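Local atomic coordinates of light Chain (Clostridium botulinum, PDB entry 6BVD), a protein that acts as the zinc-dependent protease of a mosaic botulinum neurotoxin, probably cutting a SNARE protein needed for neurotransmitter release. Residues N8-D13 and K88-M93; I22-P27 and V137-K142; I156-G161 and I192-F197; G171-P176 and T183-G188. All blocks are in the same frame, centred on the assembly; numbering follows the deposited sequence.

Contact 1: N8-D13 and K88-M93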
loop_
_atom_site.group_PDB
_atom_site.type_symbol
_atom_site.label_atom_id
_atom_site.label_comp_id
_atom_site.label_asym_id
_atom_site.label_seq_id
_atom_site.Cartn_x
_atom_site.Cartn_y
_atom_site.Cartn_z
ATOM N N ASN A 8 -3.768 -11.421 3.397
ATOM C CA ASN A 8 -4.165 -12.012 2.109
ATOM C C ASN A 8 -5.138 -11.152 1.304
ATOM O O ASN A 8 -5.935 -10.459 1.896
ATOM C CB ASN A 8 -4.805 -13.390 2.372
ATOM C CG ASN A 8 -3.882 -14.300 3.130
ATOM O OD1 ASN A 8 -2.756 -14.525 2.711
ATOM N ND2 ASN A 8 -4.343 -14.822 4.249
ATOM N N SER A 9 -5.110 -11.250 -0.026
ATOM C CA SER A 9 -6.113 -10.624 -0.910
ATOM C C SER A 9 -6.979 -11.687 -1.629
ATOM O O SER A 9 -6.557 -12.830 -1.813
ATOM C CB SER A 9 -5.445 -9.708 -1.949
ATOM O OG SER A 9 -4.933 -8.535 -1.325
ATOM N N PHE A 10 -8.202 -11.299 -1.977
ATOM C CA PHE A 10 -9.205 -12.164 -2.600
ATOM C C PHE A 10 -10.309 -11.270 -3.158
ATOM O O PHE A 10 -10.510 -10.139 -2.684
ATOM C CB PHE A 10 -9.798 -13.188 -1.589
ATOM C CG PHE A 10 -9.642 -12.776 -0.129
ATOM C CD1 PHE A 10 -10.285 -11.646 0.369
ATOM C CD2 PHE A 10 -8.824 -13.507 0.724
ATOM C CE1 PHE A 10 -10.132 -11.251 1.697
ATOM C CE2 PHE A 10 -8.658 -13.122 2.064
ATOM C CZ PHE A 10 -9.321 -11.999 2.559
ATOM N N ASN A 11 -11.011 -11.767 -4.166
ATOM C CA ASN A 11 -12.246 -11.147 -4.634
ATOM C C ASN A 11 -13.419 -12.005 -4.153
ATOM O O ASN A 11 -13.235 -13.202 -3.933
ATOM C CB ASN A 11 -12.225 -11.010 -6.160
ATOM C CG ASN A 11 -10.937 -10.379 -6.654
ATOM O OD1 ASN A 11 -10.771 -9.178 -6.543
ATOM N ND2 ASN A 11 -10.029 -11.189 -7.205
ATOM N N TYR A 12 -14.606 -11.420 -3.978
ATOM C CA TYR A 12 -15.727 -12.207 -3.446
ATOM C C TYR A 12 -16.020 -13.421 -4.343
ATOM O O TYR A 12 -16.419 -14.479 -3.849
ATOM C CB TYR A 12 -16.998 -11.365 -3.307
ATOM C CG TYR A 12 -18.069 -12.127 -2.573
ATOM C CD1 TYR A 12 -18.024 -12.259 -1.197
ATOM C CD2 TYR A 12 -19.085 -12.782 -3.271
ATOM C CE1 TYR A 12 -18.996 -13.005 -0.514
ATOM C CE2 TYR A 12 -20.052 -13.524 -2.605
ATOM C CZ TYR A 12 -20.004 -13.625 -1.233
ATOM O OH TYR A 12 -20.963 -14.365 -0.571
ATOM N N ASP A 13 -15.820 -13.269 -5.644
ATOM C CA ASP A 13 -16.141 -14.346 -6.567
ATOM C C ASP A 13 -15.018 -15.365 -6.787
ATOM O O ASP A 13 -15.218 -16.311 -7.533
ATOM C CB ASP A 13 -16.544 -13.773 -7.926
ATOM C CG ASP A 13 -17.949 -13.180 -7.932
ATOM O OD1 ASP A 13 -18.779 -13.484 -7.035
ATOM O OD2 ASP A 13 -18.221 -12.398 -8.860
ATOM N N LYS A 88 -16.730 -5.111 -2.497
ATOM C CA LYS A 88 -16.219 -3.804 -2.131
ATOM C C LYS A 88 -15.837 -3.801 -0.649
ATOM O O LYS A 88 -14.747 -3.357 -0.294
ATOM C CB LYS A 88 -17.253 -2.713 -2.434
ATOM C CG LYS A 88 -16.654 -1.314 -2.362
ATOM C CD LYS A 88 -17.721 -0.237 -2.296
ATOM C CE LYS A 88 -17.084 1.154 -2.236
ATOM N NZ LYS A 88 -18.121 2.218 -2.165
ATOM N N TYR A 89 -16.727 -4.356 0.193
ATOM C CA TYR A 89 -16.511 -4.503 1.631
ATOM C C TYR A 89 -15.215 -5.295 1.906
ATOM O O TYR A 89 -14.409 -4.926 2.768
ATOM C CB TYR A 89 -17.753 -5.209 2.297
ATOM C CG TYR A 89 -17.619 -5.431 3.771
ATOM C CD1 TYR A 89 -18.256 -4.588 4.694
ATOM C CD2 TYR A 89 -16.868 -6.507 4.259
ATOM C CE1 TYR A 89 -18.113 -4.784 6.057
ATOM C CE2 TYR A 89 -16.729 -6.720 5.611
ATOM C CZ TYR A 89 -17.362 -5.872 6.505
ATOM O OH TYR A 89 -17.209 -6.111 7.843
ATOM N N LEU A 90 -15.034 -6.406 1.202
ATOM C CA LEU A 90 -13.813 -7.189 1.324
ATOM C C LEU A 90 -12.562 -6.336 0.986
ATOM O O LEU A 90 -11.577 -6.388 1.692
ATOM C CB LEU A 90 -13.839 -8.377 0.380
ATOM C CG LEU A 90 -14.590 -9.619 0.827
ATOM C CD1 LEU A 90 -14.295 -10.774 -0.169
ATOM C CD2 LEU A 90 -14.203 -9.990 2.248
ATOM N N GLN A 91 -12.605 -5.588 -0.107
ATOM C CA GLN A 91 -11.412 -4.810 -0.490
ATOM C C GLN A 91 -11.076 -3.710 0.516
ATOM O O GLN A 91 -9.910 -3.339 0.682
ATOM C CB GLN A 91 -11.573 -4.198 -1.886
ATOM C CG GLN A 91 -11.957 -5.209 -2.946
ATOM C CD GLN A 91 -11.084 -6.450 -2.951
ATOM O OE1 GLN A 91 -9.863 -6.368 -2.976
ATOM N NE2 GLN A 91 -11.731 -7.634 -2.942
ATOM N N ILE A 92 -12.093 -3.118 1.122
ATOM C CA ILE A 92 -11.846 -2.084 2.114
ATOM C C ILE A 92 -11.215 -2.732 3.333
ATOM O O ILE A 92 -10.267 -2.212 3.900
ATOM C CB ILE A 92 -13.170 -1.359 2.461
ATOM C CG1 ILE A 92 -13.660 -0.629 1.214
ATOM C CG2 ILE A 92 -13.023 -0.468 3.719
ATOM C CD1 ILE A 92 -15.036 -0.003 1.362
ATOM N N MET A 93 -11.730 -3.895 3.729
ATOM C CA MET A 93 -11.192 -4.594 4.880
ATOM C C MET A 93 -9.719 -4.970 4.630
ATOM O O MET A 93 -8.875 -4.852 5.525
ATOM C CB MET A 93 -12.029 -5.852 5.215
ATOM C CG MET A 93 -13.442 -5.538 5.660
ATOM S SD MET A 93 -13.499 -4.414 7.060
ATOM C CE MET A 93 -12.596 -5.330 8.319
#
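The side-chain amide of Gln91 donates NE2 to Phe10 O over 2.8 Å, the one hydrogen bond across the contact, nearly straight with an N-H...O angle of 167°. The donor lies in the carbonyl plane of Phe10, and Phe10 O lies almost in the amide plane of Gln91, which suits a planar NH2 group. A bend at chi2 (-50°) folds the Gln91 chain so that its amide meets the main chain of residues 8-13. NE2 also makes a weak hydrogen bond to Asn87 OD1; because Tyr12 N donates to that same oxygen, Asn87 probably helps to position both sides. Beside this polar link, Leu90 points its CD1 methyl at the loop. Leu90 CD1 stands 3.9 Å from Tyr12 CA and 4.1 Å from Tyr12 CD1, near the plane of that ring and at its edge. The same methyl, Leu90 CD1, lies 4.1 Å from Phe10 CD1, approaching this second ring obliquely, so one branch of leucine is shared by two aromatic neighbours. Asn11 turns its amide elsewhere: ND2 bonds to Ile395 O of the second subunit, while Asn11 OD1 stays 4.0 Å from Gln91 NE2. Phe39 meets both the Phe10 and Tyr12 rings. The arrangement is that of an N-terminal arm, extended through Asn11, laid across one side of helix 83-100 in the clostridial zinc-protease fold.

Contact 2: I22-P27 and V137-K142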
loop_
_atom_site.group_PDB
_atom_site.type_symbol
_atom_site.label_atom_id
_atom_site.label_comp_id
_atom_site.label_asym_id
_atom_site.label_seq_id
_atom_site.Cartn_x
_atom_site.Cartn_y
_atom_site.Cartn_z
ATOM N N ILE A 22 -12.962 -20.657 2.058
ATOM C CA ILE A 22 -13.729 -21.890 2.334
ATOM C C ILE A 22 -15.126 -21.516 2.795
ATOM O O ILE A 22 -15.405 -20.355 3.057
ATOM C CB ILE A 22 -13.091 -22.777 3.420
ATOM C CG1 ILE A 22 -13.051 -22.011 4.738
ATOM C CG2 ILE A 22 -11.699 -23.234 3.056
ATOM C CD1 ILE A 22 -12.274 -22.714 5.782
ATOM N N TYR A 23 -16.035 -22.491 2.835
ATOM C CA TYR A 23 -17.334 -22.257 3.476
ATOM C C TYR A 23 -17.279 -22.580 4.952
ATOM O O TYR A 23 -16.748 -23.629 5.346
ATOM C CB TYR A 23 -18.437 -23.070 2.788
ATOM C CG TYR A 23 -18.993 -22.328 1.587
ATOM C CD1 TYR A 23 -20.198 -21.628 1.661
ATOM C CD2 TYR A 23 -18.296 -22.302 0.388
ATOM C CE1 TYR A 23 -20.693 -20.933 0.566
ATOM C CE2 TYR A 23 -18.777 -21.617 -0.706
ATOM C CZ TYR A 23 -19.974 -20.944 -0.618
ATOM O OH TYR A 23 -20.430 -20.274 -1.720
ATOM N N ILE A 24 -17.802 -21.708 5.813
ATOM C CA ILE A 24 -17.725 -22.083 7.207
ATOM C C ILE A 24 -19.101 -22.065 7.862
ATOM O O ILE A 24 -19.979 -21.297 7.490
ATOM C CB ILE A 24 -16.764 -21.187 8.011
ATOM C CG1 ILE A 24 -17.389 -19.848 8.324
ATOM C CG2 ILE A 24 -15.471 -20.998 7.284
ATOM C CD1 ILE A 24 -16.392 -18.896 8.999
ATOM N N ARG A 25 -19.274 -22.940 8.836
ATOM C CA ARG A 25 -20.516 -23.011 9.632
ATOM C C ARG A 25 -20.248 -22.261 10.916
ATOM O O ARG A 25 -19.595 -22.802 11.799
ATOM C CB ARG A 25 -20.904 -24.464 9.934
ATOM C CG ARG A 25 -22.311 -24.598 10.562
ATOM C CD ARG A 25 -22.652 -26.086 10.892
ATOM N NE ARG A 25 -21.844 -26.589 12.014
ATOM C CZ ARG A 25 -22.022 -27.776 12.580
ATOM N NH1 ARG A 25 -22.989 -28.551 12.141
ATOM N NH2 ARG A 25 -21.255 -28.171 13.587
ATOM N N PRO A 26 -20.706 -20.999 11.016
ATOM C CA PRO A 26 -20.199 -20.221 12.157
ATOM C C PRO A 26 -20.904 -20.585 13.481
ATOM O O PRO A 26 -21.916 -21.287 13.470
ATOM C CB PRO A 26 -20.417 -18.741 11.713
ATOM C CG PRO A 26 -21.318 -18.762 10.574
ATOM C CD PRO A 26 -21.481 -20.190 10.065
ATOM N N PRO A 27 -20.328 -20.168 14.629
ATOM C CA PRO A 27 -20.934 -20.521 15.917
ATOM C C PRO A 27 -22.403 -20.090 15.968
ATOM O O PRO A 27 -22.740 -19.020 15.426
ATOM C CB PRO A 27 -20.072 -19.765 16.954
ATOM C CG PRO A 27 -19.220 -18.855 16.166
ATOM C CD PRO A 27 -19.089 -19.389 14.789
ATOM N N VAL A 137 -14.242 -23.046 20.472
ATOM C CA VAL A 137 -12.863 -23.222 20.022
ATOM C C VAL A 137 -12.741 -23.753 18.566
ATOM O O VAL A 137 -11.735 -23.538 17.928
ATOM C CB VAL A 137 -12.077 -24.176 20.968
ATOM C CG1 VAL A 137 -11.856 -23.511 22.309
ATOM C CG2 VAL A 137 -12.801 -25.564 21.130
ATOM N N SER A 138 -13.773 -24.391 18.019
ATOM C CA SER A 138 -13.670 -24.827 16.635
ATOM C C SER A 138 -15.012 -24.760 15.914
ATOM O O SER A 138 -16.057 -24.552 16.533
ATOM C CB SER A 138 -13.073 -26.249 16.594
ATOM O OG SER A 138 -13.990 -27.149 17.155
ATOM N N PHE A 139 -14.979 -24.860 14.586
ATOM C CA PHE A 139 -16.198 -24.862 13.771
ATOM C C PHE A 139 -16.053 -25.768 12.554
ATOM O O PHE A 139 -14.928 -26.037 12.099
ATOM C CB PHE A 139 -16.570 -23.443 13.310
ATOM C CG PHE A 139 -15.392 -22.640 12.790
ATOM C CD1 PHE A 139 -14.962 -22.770 11.475
ATOM C CD2 PHE A 139 -14.724 -21.741 13.630
ATOM C CE1 PHE A 139 -13.874 -22.040 10.973
ATOM C CE2 PHE A 139 -13.622 -20.996 13.149
ATOM C CZ PHE A 139 -13.188 -21.160 11.810
ATOM N N ASN A 140 -17.186 -26.227 12.023
ATOM C CA ASN A 140 -17.166 -26.949 10.741
ATOM C C ASN A 140 -16.847 -26.072 9.536
ATOM O O ASN A 140 -17.358 -24.956 9.407
ATOM C CB ASN A 140 -18.506 -27.657 10.484
ATOM C CG ASN A 140 -18.656 -28.927 11.290
ATOM O OD1 ASN A 140 -17.799 -29.234 12.111
ATOM N ND2 ASN A 140 -19.722 -29.688 11.039
ATOM N N VAL A 141 -16.019 -26.589 8.626
ATOM C CA VAL A 141 -15.823 -25.933 7.337
ATOM C C VAL A 141 -16.020 -26.945 6.200
ATOM O O VAL A 141 -15.747 -28.142 6.357
ATOM C CB VAL A 141 -14.427 -25.261 7.180
ATOM C CG1 VAL A 141 -14.070 -24.434 8.415
ATOM C CG2 VAL A 141 -13.343 -26.256 6.872
ATOM N N LYS A 142 -16.546 -26.470 5.085
ATOM C CA LYS A 142 -16.807 -27.335 3.942
ATOM C C LYS A 142 -15.792 -27.045 2.827
ATOM O O LYS A 142 -15.659 -25.902 2.353
ATOM C CB LYS A 142 -18.255 -27.161 3.477
ATOM C CG LYS A 142 -18.677 -28.075 2.326
ATOM C CD LYS A 142 -20.072 -27.722 1.840
ATOM C CE LYS A 142 -21.138 -28.104 2.872
ATOM N NZ LYS A 142 -22.499 -27.616 2.454
HETATM O O HOH W 1 -19.748 -24.999 12.996
#
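Arg25 sends CG away from its backbone N (chi1 -171°) and bends at chi3, whereas Asn140 holds CG beside its own N (chi1 -77°); together these torsions lay amide on guanidinium. The two planes are only 9° apart, and Asn140 ND2 sits 3.3 Å from Arg25 NH2, above the middle of the guanidinium face. The small angle and the central position show a stack; with two donors no hydrogen bond is possible, and Arg25 NH1 finds its acceptor in Asn33 OD1. At the guanidinium edge, in plane, a water accepts from Arg25 NE at 2.8 Å and from Asn140 N at 3.0 Å. In the main chain, Arg25 N donates to Asn140 O at 2.8 Å, and Lys142 N to Tyr23 O at 2.9 Å; the return bond from Tyr23 N to Lys142 O is weak. Tyr23 and Lys142 are thus an antiparallel hydrogen-bonded pair, Ile24 and Val141 a non-hydrogen-bonded one. On the face carrying Ile24, its CG2 meets Val141 CG1 at 3.9 Å, while Ile22 CD1 presses to 3.6 Å from Val141 CB. Strand 36-40 flanks 21-24 and strand 148-152 flanks 138-142, making this an antiparallel pairing inside the large mixed sheet of the protease.

Contact 3: I156-G161 and I192-F197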
loop_
_atom_site.group_PDB
_atom_site.type_symbol
_atom_site.label_atom_id
_atom_site.label_comp_id
_atom_site.label_asym_id
_atom_site.label_seq_id
_atom_site.Cartn_x
_atom_site.Cartn_y
_atom_site.Cartn_z
ATOM N N ILE A 156 -13.959 -14.043 13.873
ATOM C CA ILE A 156 -14.770 -13.962 12.679
ATOM C C ILE A 156 -15.417 -12.588 12.629
ATOM O O ILE A 156 -16.138 -12.193 13.560
ATOM C CB ILE A 156 -15.862 -15.055 12.670
ATOM C CG1 ILE A 156 -15.202 -16.441 12.766
ATOM C CG2 ILE A 156 -16.754 -14.888 11.439
ATOM C CD1 ILE A 156 -16.199 -17.569 12.938
ATOM N N ILE A 157 -15.171 -11.874 11.536
ATOM C CA ILE A 157 -15.690 -10.521 11.329
ATOM C C ILE A 157 -16.817 -10.559 10.343
ATOM O O ILE A 157 -16.653 -11.123 9.280
ATOM C CB ILE A 157 -14.608 -9.537 10.784
ATOM C CG1 ILE A 157 -13.371 -9.492 11.715
ATOM C CG2 ILE A 157 -15.256 -8.111 10.596
ATOM C CD1 ILE A 157 -12.121 -8.670 11.108
ATOM N N TRP A 158 -17.966 -10.002 10.724
ATOM C CA TRP A 158 -19.134 -9.814 9.860
ATOM C C TRP A 158 -19.354 -8.334 9.517
ATOM O O TRP A 158 -18.875 -7.451 10.222
ATOM C CB TRP A 158 -20.418 -10.280 10.552
ATOM C CG TRP A 158 -20.464 -11.681 10.976
ATOM C CD1 TRP A 158 -19.802 -12.247 12.011
ATOM C CD2 TRP A 158 -21.309 -12.705 10.421
ATOM N NE1 TRP A 158 -20.148 -13.582 12.111
ATOM C CE2 TRP A 158 -21.069 -13.877 11.149
ATOM C CE3 TRP A 158 -22.223 -12.728 9.378
ATOM C CZ2 TRP A 158 -21.749 -15.086 10.883
ATOM C CZ3 TRP A 158 -22.870 -13.931 9.079
ATOM C CH2 TRP A 158 -22.608 -15.093 9.823
ATOM N N GLY A 159 -20.170 -8.088 8.498
ATOM C CA GLY A 159 -20.704 -6.757 8.219
ATOM C C GLY A 159 -21.672 -6.331 9.306
ATOM O O GLY A 159 -21.899 -7.074 10.241
ATOM N N PRO A 160 -22.223 -5.115 9.206
ATOM C CA PRO A 160 -23.102 -4.636 10.280
ATOM C C PRO A 160 -24.428 -5.360 10.444
ATOM O O PRO A 160 -24.947 -5.980 9.498
ATOM C CB PRO A 160 -23.381 -3.182 9.877
ATOM C CG PRO A 160 -23.195 -3.170 8.400
ATOM C CD PRO A 160 -22.047 -4.111 8.147
ATOM N N GLY A 161 -24.972 -5.244 11.652
ATOM C CA GLY A 161 -26.379 -5.553 11.898
ATOM C C GLY A 161 -27.291 -4.442 11.375
ATOM O O GLY A 161 -26.952 -3.771 10.387
ATOM N N ILE A 192 -13.358 -18.126 20.661
ATOM C CA ILE A 192 -13.554 -17.495 19.378
ATOM C C ILE A 192 -14.276 -16.173 19.596
ATOM O O ILE A 192 -15.237 -16.117 20.369
ATOM C CB ILE A 192 -14.370 -18.382 18.435
ATOM C CG1 ILE A 192 -13.545 -19.603 17.996
ATOM C CG2 ILE A 192 -14.664 -17.650 17.165
ATOM C CD1 ILE A 192 -14.457 -20.716 17.348
ATOM N N MET A 193 -13.825 -15.107 18.919
ATOM C CA MET A 193 -14.470 -13.805 19.071
ATOM C C MET A 193 -15.225 -13.475 17.808
ATOM O O MET A 193 -14.985 -14.068 16.770
ATOM C CB MET A 193 -13.436 -12.709 19.448
ATOM C CG MET A 193 -12.735 -13.016 20.799
ATOM S SD MET A 193 -13.875 -13.084 22.262
ATOM C CE MET A 193 -14.402 -11.348 22.409
ATOM N N THR A 194 -16.222 -12.607 17.944
ATOM C CA THR A 194 -17.043 -12.104 16.855
ATOM C C THR A 194 -16.923 -10.578 16.806
ATOM O O THR A 194 -17.052 -9.923 17.868
ATOM C CB THR A 194 -18.547 -12.442 17.049
ATOM O OG1 THR A 194 -18.702 -13.814 17.422
ATOM C CG2 THR A 194 -19.355 -12.158 15.795
ATOM N N VAL A 195 -16.747 -10.015 15.606
ATOM C CA VAL A 195 -16.911 -8.556 15.408
ATOM C C VAL A 195 -17.946 -8.225 14.322
ATOM O O VAL A 195 -17.972 -8.845 13.287
ATOM C CB VAL A 195 -15.575 -7.873 15.034
ATOM C CG1 VAL A 195 -15.813 -6.412 14.602
ATOM C CG2 VAL A 195 -14.618 -7.937 16.213
ATOM N N GLU A 196 -18.846 -7.285 14.583
ATOM C CA GLU A 196 -19.667 -6.707 13.537
ATOM C C GLU A 196 -19.024 -5.375 13.196
ATOM O O GLU A 196 -18.918 -4.508 14.080
ATOM C CB GLU A 196 -21.111 -6.494 14.007
ATOM C CG GLU A 196 -21.764 -7.763 14.503
ATOM C CD GLU A 196 -23.025 -7.463 15.283
ATOM O OE1 GLU A 196 -23.829 -6.615 14.831
ATOM O OE2 GLU A 196 -23.168 -8.022 16.384
ATOM N N PHE A 197 -18.560 -5.232 11.962
ATOM C CA PHE A 197 -17.792 -4.041 11.590
ATOM C C PHE A 197 -18.283 -3.425 10.287
ATOM O O PHE A 197 -18.520 -4.117 9.265
ATOM C CB PHE A 197 -16.301 -4.369 11.468
ATOM C CG PHE A 197 -15.443 -3.138 11.389
ATOM C CD1 PHE A 197 -15.281 -2.347 12.517
ATOM C CD2 PHE A 197 -14.860 -2.745 10.200
ATOM C CE1 PHE A 197 -14.524 -1.183 12.454
ATOM C CE2 PHE A 197 -14.083 -1.584 10.138
ATOM C CZ PHE A 197 -13.931 -0.813 11.248
#
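Ile156, Trp158 and their partners exchange four backbone hydrogen bonds, 2.8 to 3.1 Å long: Ile156 N to Met193 O, Val195 N to Ile156 O, Trp158 N to Val195 O and Phe197 N to Trp158 O. Ile157 CA adds a CA-H...O contact to Val195 O. The register pairs Ile156 with Thr194, Ile157 with Val195 and Trp158 with Glu196, and side chains meet on its diagonals. Trp158 CD1 reaches Thr194 CG2 at 3.8 Å, obliquely to the indole. Ile157 turns CG2 opposite its backbone N, which brings Ile157 CG2 to 4.0 Å from Phe197 CB, the two side chains lying side by side and pointing the same way. With strand axes 4.7 Å apart and only 19° between their directions, this is a parallel pair, set in the mixed sheet between strands 45-48 and 168-171. Further out, Tyr52 and Phe36 meet the indole of Trp158 edge-to-face. On the other face, Met193 and Val195 rest on Val233 of helix 222-237, whose His228 and His232 bind zinc; the Val195 side chain is about 10 Å from that ion.

Contact 4: G171-P176 and T183-G188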
loop_
_atom_site.group_PDB
_atom_site.type_symbol
_atom_site.label_atom_id
_atom_site.label_comp_id
_atom_site.label_asym_id
_atom_site.label_seq_id
_atom_site.Cartn_x
_atom_site.Cartn_y
_atom_site.Cartn_z
ATOM N N GLY A 171 -18.152 -12.470 22.551
ATOM C CA GLY A 171 -17.488 -13.770 22.659
ATOM C C GLY A 171 -18.490 -14.890 22.361
ATOM O O GLY A 171 -19.651 -14.606 22.031
ATOM N N ILE A 172 -18.067 -16.147 22.512
ATOM C CA ILE A 172 -18.964 -17.284 22.269
ATOM C C ILE A 172 -19.274 -18.054 23.547
ATOM O O ILE A 172 -18.410 -18.210 24.422
ATOM C CB ILE A 172 -18.360 -18.236 21.209
ATOM C CG1 ILE A 172 -18.047 -17.472 19.900
ATOM C CG2 ILE A 172 -19.321 -19.437 20.968
ATOM C CD1 ILE A 172 -19.276 -16.835 19.221
ATOM N N ILE A 173 -20.526 -18.517 23.665
ATOM C CA ILE A 173 -21.021 -19.244 24.813
ATOM C C ILE A 173 -21.066 -20.771 24.597
ATOM O O ILE A 173 -21.490 -21.226 23.547
ATOM C CB ILE A 173 -22.433 -18.731 25.168
ATOM C CG1 ILE A 173 -22.349 -17.287 25.648
ATOM C CG2 ILE A 173 -23.120 -19.651 26.192
ATOM C CD1 ILE A 173 -23.669 -16.546 25.552
ATOM N N TYR A 174 -20.620 -21.535 25.598
ATOM C CA TYR A 174 -20.715 -23.003 25.595
ATOM C C TYR A 174 -21.891 -23.445 26.467
ATOM O O TYR A 174 -22.064 -22.949 27.581
ATOM C CB TYR A 174 -19.394 -23.632 26.094
ATOM C CG TYR A 174 -19.376 -25.138 26.249
ATOM C CD1 TYR A 174 -19.682 -25.976 25.177
ATOM C CD2 TYR A 174 -19.003 -25.732 27.455
ATOM C CE1 TYR A 174 -19.659 -27.361 25.314
ATOM C CE2 TYR A 174 -18.961 -27.125 27.598
ATOM C CZ TYR A 174 -19.297 -27.934 26.525
ATOM O OH TYR A 174 -19.277 -29.317 26.644
ATOM N N SER A 175 -22.714 -24.350 25.947
ATOM C CA SER A 175 -23.774 -24.920 26.738
ATOM C C SER A 175 -23.782 -26.433 26.620
ATOM O O SER A 175 -24.427 -26.964 25.725
ATOM C CB SER A 175 -25.132 -24.377 26.344
ATOM O OG SER A 175 -26.101 -24.957 27.224
ATOM N N PRO A 176 -23.116 -27.121 27.566
ATOM C CA PRO A 176 -22.962 -28.590 27.554
ATOM C C PRO A 176 -24.298 -29.329 27.724
ATOM O O PRO A 176 -24.629 -30.271 26.995
ATOM C CB PRO A 176 -22.038 -28.879 28.743
ATOM C CG PRO A 176 -21.977 -27.624 29.552
ATOM C CD PRO A 176 -22.471 -26.473 28.723
ATOM N N THR A 183 -18.976 -18.838 29.729
ATOM C CA THR A 183 -18.426 -17.742 28.928
ATOM C C THR A 183 -16.908 -17.693 29.085
ATOM O O THR A 183 -16.376 -16.857 29.807
ATOM C CB THR A 183 -19.044 -16.379 29.352
ATOM O OG1 THR A 183 -18.822 -16.193 30.748
ATOM C CG2 THR A 183 -20.523 -16.392 29.103
ATOM N N PRO A 184 -16.196 -18.618 28.413
ATOM C CA PRO A 184 -14.765 -18.730 28.676
ATOM C C PRO A 184 -13.967 -17.474 28.333
ATOM O O PRO A 184 -12.904 -17.333 28.905
ATOM C CB PRO A 184 -14.306 -19.914 27.786
ATOM C CG PRO A 184 -15.524 -20.228 26.890
ATOM C CD PRO A 184 -16.729 -19.740 27.618
ATOM N N TYR A 185 -14.465 -16.614 27.444
ATOM C CA TYR A 185 -13.789 -15.379 27.118
ATOM C C TYR A 185 -13.782 -14.333 28.267
ATOM O O TYR A 185 -13.119 -13.267 28.116
ATOM C CB TYR A 185 -14.413 -14.764 25.857
ATOM C CG TYR A 185 -15.881 -14.478 26.014
ATOM C CD1 TYR A 185 -16.320 -13.206 26.400
ATOM C CD2 TYR A 185 -16.843 -15.476 25.806
ATOM C CE1 TYR A 185 -17.643 -12.920 26.537
ATOM C CE2 TYR A 185 -18.159 -15.187 25.937
ATOM C CZ TYR A 185 -18.569 -13.922 26.306
ATOM O OH TYR A 185 -19.903 -13.648 26.468
ATOM N N LYS A 186 -14.514 -14.616 29.348
ATOM C CA LYS A 186 -14.556 -13.770 30.575
ATOM C C LYS A 186 -13.833 -14.434 31.739
ATOM O O LYS A 186 -13.617 -13.816 32.795
ATOM C CB LYS A 186 -15.995 -13.473 30.996
ATOM C CG LYS A 186 -16.824 -12.782 29.928
ATOM C CD LYS A 186 -18.301 -12.585 30.333
ATOM C CE LYS A 186 -18.512 -11.367 31.212
ATOM N NZ LYS A 186 -19.973 -11.143 31.452
ATOM N N ASP A 187 -13.401 -15.679 31.536
ATOM C CA ASP A 187 -12.860 -16.465 32.634
ATOM C C ASP A 187 -11.385 -16.896 32.461
ATOM O O ASP A 187 -10.999 -17.900 33.040
ATOM C CB ASP A 187 -13.703 -17.749 32.827
ATOM C CG ASP A 187 -15.137 -17.467 33.232
ATOM O OD1 ASP A 187 -15.426 -16.416 33.859
ATOM O OD2 ASP A 187 -15.992 -18.322 32.912
ATOM N N GLY A 188 -10.576 -16.150 31.692
ATOM C CA GLY A 188 -9.175 -16.487 31.480
ATOM C C GLY A 188 -8.863 -17.433 30.308
ATOM O O GLY A 188 -7.769 -17.411 29.795
HETATM O O HOH W 2 -20.596 -11.477 23.944
#
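Thr183 opens the contact by bringing its CG2 methyl alongside Ile173, with Thr183 CG2 4.0 Å from Ile173 CG1 and the two side chains pointing the same way. Both segments belong to the stretch that leads from the end of strand 168-171 to strand 193-196, and the second is coiled into two overlapping type I beta turns: Lys186 N bonds to Thr183 O and Asp187 N to Pro184 O. Pro184 follows, with its ring CD at 3.9 Å from Ile172 O. Tyr185 has the largest share of the contact. Its chi1 of 59° places CG between the backbone N and the carbonyl carbon, turning the ring flat against Gly171. Gly171 CA lies 3.5 Å from the centroid of the Tyr185 ring and only 8° off the normal, a clear CH-pi contact; glycine, with no side chain, lets the main chain come this close. Thr183 O is over the opposite face, toward the rim, and Tyr241 meets the Tyr185 ring edge-to-face, so the ring is held from several directions. A water accepts from Gly171 N at 3.0 Å and has a weak bond with Tyr185 OH, linking the end of the ring to the start of the first segment. At the ring's edge, and in its plane, Ile172 O lies 3.4 Å from Tyr185 CE2.

Contacts 2 and 3 lie in the same mixed sheet, centres 14 Å apart, and meet where Pro26 CG packs 3.7 Å from Trp158 CZ2. The centre of contact 1, which brings in helix 83-100, is 15 Å from that of contact 3; Tyr89 OH, 2.8 Å from Phe197 O, probably hydrogen-bonds there. Contact 4 is nested along the chain inside the loop closed by contact 3, and Ile172 CD1 touches Thr194 OG1 at 3.6 Å. Contacts 1 and 2 interleave in sequence, and both close before contact 3 opens. Contact 3, whose centre is about 8 Å from that of the chain, touches all three others, and its Met193 and Val195 pack on the zinc-binding helix 222-237.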